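Local coordinates for protein ubiquitin conjugating enzyme (Plasmodium yoelii, PDB 2PWQ) that probably carries activated ubiquitin as a thioester and passes it on to substrates, acting as a ubiquitin-conjugating (E2) enzyme, at residues Q137-Q142 against M149-H154; G64-G69 against K159-W164. All blocks are in the same frame, centred on the assembly; numbering follows the deposited sequence.

Contact 1 (Q137-Q142 against M149-H154); sequences QPDDPQ and MYKENH
Pro138 and Tyr150 meet in a small surface contact, flanked by a salt bridge, where the loop between helices 122-134 and 144-152 folds back on the last turn of the second helix. The apolar half is a proline ring lying obliquely across the CD2-CE2 bond of the tyrosine ring: Pro138 CB lies 3.5 Å from Tyr150 CD2, and Pro138 CG 3.6 Å from Tyr150 CE2. Tyr150 CG stands anti to the backbone N (chi1 -176°), which carries the ring out from the helix to the proline; Phe157 of the next helix meets the same ring edge-to-face.

The polar half is looser. Lys151 runs extended beyond CG, passing Pro138 with its CE 3.8 Å from Pro138 CB, and its NZ reaches Asp139 OD1 at 3.6 Å. That length fits a salt bridge held mainly by charge, and the aspartate side chain stands roughly perpendicular to the lysine chain. The same NZ is 3.6 Å from Pro138 O, so the ammonium group sits near two loop oxygens. The loop is shaped by a type I beta turn from Gln137 to Asp140, closed by Asp140 N to Gln137 O at 3.2 Å. Through Gln142 the loop touches Cys108, the predicted thioester cysteine, about 12 Å from Asp139 between side chains. This is a proline-bearing turn packed on the first of the last two helices of the E2 (UBC) fold.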
loop_
_atom_site.group_PDB
_atom_site.type_symbol
_atom_site.label_atom_id
_atom_site.label_comp_id
_atom_site.label_asym_id
_atom_site.label_seq_id
_atom_site.Cartn_x
_atom_site.Cartn_y
_atom_site.Cartn_z
ATOM N N GLN A 137 -2.504 -9.722 9.763
ATOM C CA GLN A 137 -1.530 -10.545 10.507
ATOM C C GLN A 137 -1.306 -10.058 11.952
ATOM O O GLN A 137 -0.272 -9.418 12.255
ATOM C CB GLN A 137 -0.203 -10.532 9.746
ATOM C CG GLN A 137 -0.338 -11.104 8.353
ATOM C CD GLN A 137 -0.860 -12.519 8.411
ATOM O OE1 GLN A 137 -1.941 -12.854 7.854
ATOM N NE2 GLN A 137 -0.133 -13.356 9.161
ATOM N N PRO A 138 -2.253 -10.390 12.861
ATOM C CA PRO A 138 -2.335 -9.773 14.200
ATOM C C PRO A 138 -1.148 -9.972 15.142
ATOM O O PRO A 138 -0.995 -9.184 16.077
ATOM C CB PRO A 138 -3.606 -10.389 14.799
ATOM C CG PRO A 138 -3.789 -11.670 14.062
ATOM C CD PRO A 138 -3.336 -11.371 12.657
ATOM N N ASP A 139 -0.330 -10.994 14.899
ATOM C CA ASP A 139 0.839 -11.317 15.746
ATOM C C ASP A 139 2.078 -10.467 15.484
ATOM O O ASP A 139 3.031 -10.492 16.276
ATOM C CB ASP A 139 1.239 -12.783 15.552
ATOM C CG ASP A 139 0.369 -13.742 16.338
ATOM O OD1 ASP A 139 -0.869 -13.527 16.428
ATOM O OD2 ASP A 139 0.940 -14.733 16.856
ATOM N N ASP A 140 2.064 -9.753 14.352
ATOM C CA ASP A 140 3.163 -8.879 13.913
ATOM C C ASP A 140 2.647 -7.437 13.815
ATOM O O ASP A 140 2.701 -6.818 12.743
ATOM C CB ASP A 140 3.709 -9.368 12.563
ATOM C CG ASP A 140 4.059 -10.872 12.575
ATOM O OD1 ASP A 140 4.546 -11.367 13.633
ATOM O OD2 ASP A 140 3.848 -11.550 11.533
ATOM N N PRO A 141 2.176 -6.882 14.948
ATOM C CA PRO A 141 1.220 -5.780 14.873
ATOM C C PRO A 141 1.903 -4.430 14.670
ATOM O O PRO A 141 3.066 -4.253 15.054
ATOM C CB PRO A 141 0.504 -5.842 16.230
ATOM C CG PRO A 141 1.298 -6.851 17.093
ATOM C CD PRO A 141 2.548 -7.178 16.345
ATOM N N GLN A 142 1.189 -3.497 14.050
ATOM C CA GLN A 142 1.719 -2.157 13.836
ATOM C C GLN A 142 1.041 -1.140 14.734
ATOM O O GLN A 142 1.676 -0.212 15.217
ATOM C CB GLN A 142 1.598 -1.743 12.364
ATOM C CG GLN A 142 2.860 -1.978 11.564
ATOM C CD GLN A 142 4.038 -1.171 12.096
ATOM O OE1 GLN A 142 4.936 -1.725 12.752
ATOM N NE2 GLN A 142 4.032 0.148 11.838
ATOM N N MET A 149 -7.967 -4.823 19.598
ATOM C CA MET A 149 -9.361 -4.940 19.235
ATOM C C MET A 149 -9.583 -6.128 18.307
ATOM O O MET A 149 -10.597 -6.813 18.385
ATOM C CB MET A 149 -9.837 -3.659 18.553
ATOM C CG MET A 149 -11.325 -3.691 18.221
ATOM S SD MET A 149 -11.950 -2.310 17.246
ATOM C CE MET A 149 -12.056 -0.968 18.457
ATOM N N TYR A 150 -8.633 -6.346 17.409
ATOM C CA TYR A 150 -8.754 -7.381 16.394
ATOM C C TYR A 150 -8.834 -8.752 17.103
ATOM O O TYR A 150 -9.710 -9.575 16.806
ATOM C CB TYR A 150 -7.575 -7.279 15.416
ATOM C CG TYR A 150 -7.657 -8.247 14.281
ATOM C CD1 TYR A 150 -8.531 -8.023 13.221
ATOM C CD2 TYR A 150 -6.887 -9.414 14.281
ATOM C CE1 TYR A 150 -8.627 -8.916 12.189
ATOM C CE2 TYR A 150 -6.980 -10.334 13.249
ATOM C CZ TYR A 150 -7.849 -10.083 12.208
ATOM O OH TYR A 150 -7.963 -10.971 11.170
ATOM N N LYS A 151 -7.945 -8.942 18.073
ATOM C CA LYS A 151 -7.916 -10.131 18.915
ATOM C C LYS A 151 -9.051 -10.177 19.977
ATOM O O LYS A 151 -9.824 -11.132 20.013
ATOM C CB LYS A 151 -6.526 -10.282 19.547
ATOM C CG LYS A 151 -5.428 -10.642 18.568
ATOM C CD LYS A 151 -4.063 -10.572 19.241
ATOM C CE LYS A 151 -3.014 -11.365 18.463
ATOM N NZ LYS A 151 -1.625 -11.178 19.004
ATOM N N GLU A 152 -9.174 -9.141 20.813
ATOM C CA GLU A 152 -10.178 -9.133 21.921
ATOM C C GLU A 152 -11.661 -9.044 21.542
ATOM O O GLU A 152 -12.498 -9.626 22.229
ATOM C CB GLU A 152 -9.832 -8.109 23.004
ATOM C CG GLU A 152 -9.134 -8.702 24.227
ATOM C CD GLU A 152 -7.616 -8.494 24.244
ATOM O OE1 GLU A 152 -7.148 -7.682 25.080
ATOM O OE2 GLU A 152 -6.894 -9.140 23.434
ATOM N N ASN A 153 -11.987 -8.316 20.474
ATOM C CA ASN A 153 -13.378 -8.119 20.045
ATOM C C ASN A 153 -13.317 -7.896 18.563
ATOM O O ASN A 153 -13.222 -6.762 18.086
ATOM C CB ASN A 153 -14.057 -6.908 20.732
ATOM C CG ASN A 153 -15.580 -6.812 20.434
ATOM O OD1 ASN A 153 -16.110 -7.470 19.537
ATOM N ND2 ASN A 153 -16.274 -5.973 21.198
ATOM N N HIS A 154 -13.349 -9.000 17.841
ATOM C CA HIS A 154 -13.091 -8.998 16.432
ATOM C C HIS A 154 -14.309 -8.510 15.683
ATOM O O HIS A 154 -14.167 -7.829 14.672
ATOM C CB HIS A 154 -12.690 -10.394 15.950
ATOM C CG HIS A 154 -12.511 -10.481 14.468
ATOM N ND1 HIS A 154 -13.547 -10.809 13.610
ATOM C CD2 HIS A 154 -11.428 -10.251 13.686
ATOM C CE1 HIS A 154 -13.106 -10.785 12.363
ATOM N NE2 HIS A 154 -11.830 -10.430 12.377
#

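Contact 2 (G64-G69 against K159-W164); sequences GTPYEG and KTASVW
The loop joining strands 54-60 and 71-77 of the E2 sheet docks here on helix 154-168, through a type I beta turn from Thr65 to Glu68 whose corner residues, Pro66 and Tyr67, both meet Ala161. The methyl group of Ala161 is the shared point: its CB lies 3.9 Å from Pro66 CB and 3.8 Å from Tyr67 OH, with the tyrosine ring reaching it obliquely. Tyr67 CG is anti to its own carbonyl carbon (chi1 -51°); although its CB points away from the helix, the far end of the ring swings back to the alanine. Pro66 CG covers one face of that ring, offset toward the rim, so the two loop side chains also pack on each other.

Backbone approaches backbone closely as well. Ser162 CA makes a CA-H...O contact of 3.6 Å to Pro66 O, with an angle of 147° at the hydrogen. Thr165 OG1, one turn on, can bond Pro66 O or Ala161 O, its single proton fully serving one at a time, while Tyr67 OH bonds to Trp96 O. Within the loop, Thr65 OG1 accepts from Tyr67 N at 2.8 Å, an ST turn that braces the bend, and Glu68 OE1 takes Gly64 N from 50° out of the carboxylate plane. A Pro-Tyr turn in the loop leading to the third strand, packed on the last helix of the UBC fold, is characteristic of ubiquitin-conjugating enzymes.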
loop_
_atom_site.group_PDB
_atom_site.type_symbol
_atom_site.label_atom_id
_atom_site.label_comp_id
_atom_site.label_asym_id
_atom_site.label_seq_id
_atom_site.Cartn_x
_atom_site.Cartn_y
_atom_site.Cartn_z
ATOM N N GLY A 64 -15.575 -8.673 -0.075
ATOM C CA GLY A 64 -15.755 -9.481 1.126
ATOM C C GLY A 64 -14.777 -9.242 2.265
ATOM O O GLY A 64 -14.449 -10.179 2.977
ATOM N N THR A 65 -14.305 -7.999 2.443
ATOM C CA THR A 65 -13.495 -7.641 3.612
ATOM C C THR A 65 -14.093 -6.364 4.164
ATOM O O THR A 65 -14.920 -5.749 3.503
ATOM C CB THR A 65 -12.045 -7.271 3.285
ATOM O OG1 THR A 65 -12.008 -5.983 2.648
ATOM C CG2 THR A 65 -11.359 -8.350 2.422
ATOM N N PRO A 66 -13.654 -5.954 5.353
ATOM C CA PRO A 66 -14.186 -4.650 5.826
ATOM C C PRO A 66 -13.675 -3.434 5.003
ATOM O O PRO A 66 -14.115 -2.307 5.235
ATOM C CB PRO A 66 -13.734 -4.604 7.275
ATOM C CG PRO A 66 -12.552 -5.471 7.375
ATOM C CD PRO A 66 -12.739 -6.564 6.338
ATOM N N TYR A 67 -12.821 -3.689 4.001
ATOM C CA TYR A 67 -12.228 -2.637 3.179
ATOM C C TYR A 67 -12.910 -2.495 1.867
ATOM O O TYR A 67 -12.513 -1.688 1.033
ATOM C CB TYR A 67 -10.706 -2.786 3.069
ATOM C CG TYR A 67 -10.116 -2.943 4.439
ATOM C CD1 TYR A 67 -10.115 -1.865 5.356
ATOM C CD2 TYR A 67 -9.665 -4.182 4.877
ATOM C CE1 TYR A 67 -9.623 -2.024 6.628
ATOM C CE2 TYR A 67 -9.151 -4.361 6.142
ATOM C CZ TYR A 67 -9.137 -3.303 7.016
ATOM O OH TYR A 67 -8.621 -3.512 8.256
ATOM N N GLU A 68 -14.017 -3.203 1.730
ATOM C CA GLU A 68 -14.684 -3.308 0.449
ATOM C C GLU A 68 -15.318 -1.971 0.083
ATOM O O GLU A 68 -15.972 -1.372 0.929
ATOM C CB GLU A 68 -15.728 -4.414 0.483
ATOM C CG GLU A 68 -16.583 -4.460 -0.759
ATOM C CD GLU A 68 -17.539 -5.642 -0.786
ATOM O OE1 GLU A 68 -17.386 -6.596 0.032
ATOM O OE2 GLU A 68 -18.450 -5.596 -1.647
ATOM N N GLY A 69 -15.149 -1.532 -1.172
ATOM C CA GLY A 69 -15.607 -0.208 -1.638
ATOM C C GLY A 69 -14.686 0.948 -1.250
ATOM O O GLY A 69 -15.002 2.134 -1.497
ATOM N N LYS A 159 -16.446 -3.931 12.328
ATOM C CA LYS A 159 -17.329 -2.757 12.273
ATOM C C LYS A 159 -16.572 -1.443 12.270
ATOM O O LYS A 159 -16.935 -0.544 11.518
ATOM C CB LYS A 159 -18.386 -2.780 13.383
ATOM C CG LYS A 159 -19.593 -3.617 12.999
ATOM C CD LYS A 159 -20.381 -2.920 11.927
ATOM C CE LYS A 159 -21.624 -3.688 11.616
ATOM N NZ LYS A 159 -22.427 -2.963 10.599
ATOM N N THR A 160 -15.525 -1.335 13.082
ATOM C CA THR A 160 -14.710 -0.115 13.118
ATOM C C THR A 160 -13.986 0.107 11.759
ATOM O O THR A 160 -14.024 1.197 11.169
ATOM C CB THR A 160 -13.700 -0.197 14.268
ATOM O OG1 THR A 160 -14.414 -0.293 15.501
ATOM C CG2 THR A 160 -12.805 1.035 14.326
ATOM N N ALA A 161 -13.363 -0.951 11.258
ATOM C CA ALA A 161 -12.689 -0.929 9.961
ATOM C C ALA A 161 -13.644 -0.628 8.820
ATOM O O ALA A 161 -13.311 0.106 7.910
ATOM C CB ALA A 161 -11.935 -2.247 9.736
ATOM N N SER A 162 -14.838 -1.169 8.860
ATOM C CA SER A 162 -15.854 -0.735 7.932
ATOM C C SER A 162 -16.316 0.772 8.013
ATOM O O SER A 162 -16.457 1.430 6.974
ATOM C CB SER A 162 -17.039 -1.679 8.078
ATOM O OG SER A 162 -18.058 -1.347 7.121
ATOM N N VAL A 163 -16.554 1.305 9.225
ATOM C CA VAL A 163 -16.875 2.724 9.402
ATOM C C VAL A 163 -15.767 3.552 8.753
ATOM O O VAL A 163 -16.039 4.386 7.907
ATOM C CB VAL A 163 -17.076 3.126 10.941
ATOM C CG1 VAL A 163 -17.160 4.676 11.147
ATOM C CG2 VAL A 163 -18.326 2.487 11.521
ATOM N N TRP A 164 -14.529 3.321 9.165
ATOM C CA TRP A 164 -13.393 4.054 8.647
ATOM C C TRP A 164 -13.210 3.991 7.131
ATOM O O TRP A 164 -12.835 5.010 6.517
ATOM C CB TRP A 164 -12.122 3.650 9.377
ATOM C CG TRP A 164 -12.027 4.177 10.788
ATOM C CD1 TRP A 164 -13.029 4.241 11.716
ATOM C CD2 TRP A 164 -10.842 4.653 11.454
ATOM N NE1 TRP A 164 -12.555 4.769 12.891
ATOM C CE2 TRP A 164 -11.211 5.005 12.761
ATOM C CE3 TRP A 164 -9.516 4.840 11.060
ATOM C CZ2 TRP A 164 -10.298 5.482 13.674
ATOM C CZ3 TRP A 164 -8.613 5.292 11.967
ATOM C CH2 TRP A 164 -8.998 5.628 13.254
#

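Overall arrangement
Contact 1 is local and lies at the surface, pairing a loop with the helix that follows it; contact 2 is partly buried and joins residues 90 apart in sequence, so contact 1 is nested within the span that contact 2 closes. Their helices, 144-152 and 154-168, are consecutive, and the contacts, with centres 15 Å apart, touch where Met149 SD packs on Thr160 OG1 at 3.6 Å. Both use a proline in a type I turn against a helix. At the surface a long lysine-aspartate pair supplements the ring packing, whereas the deeper site relies on an alanine methyl touched by both a proline and a tyrosine, and on close backbone approach.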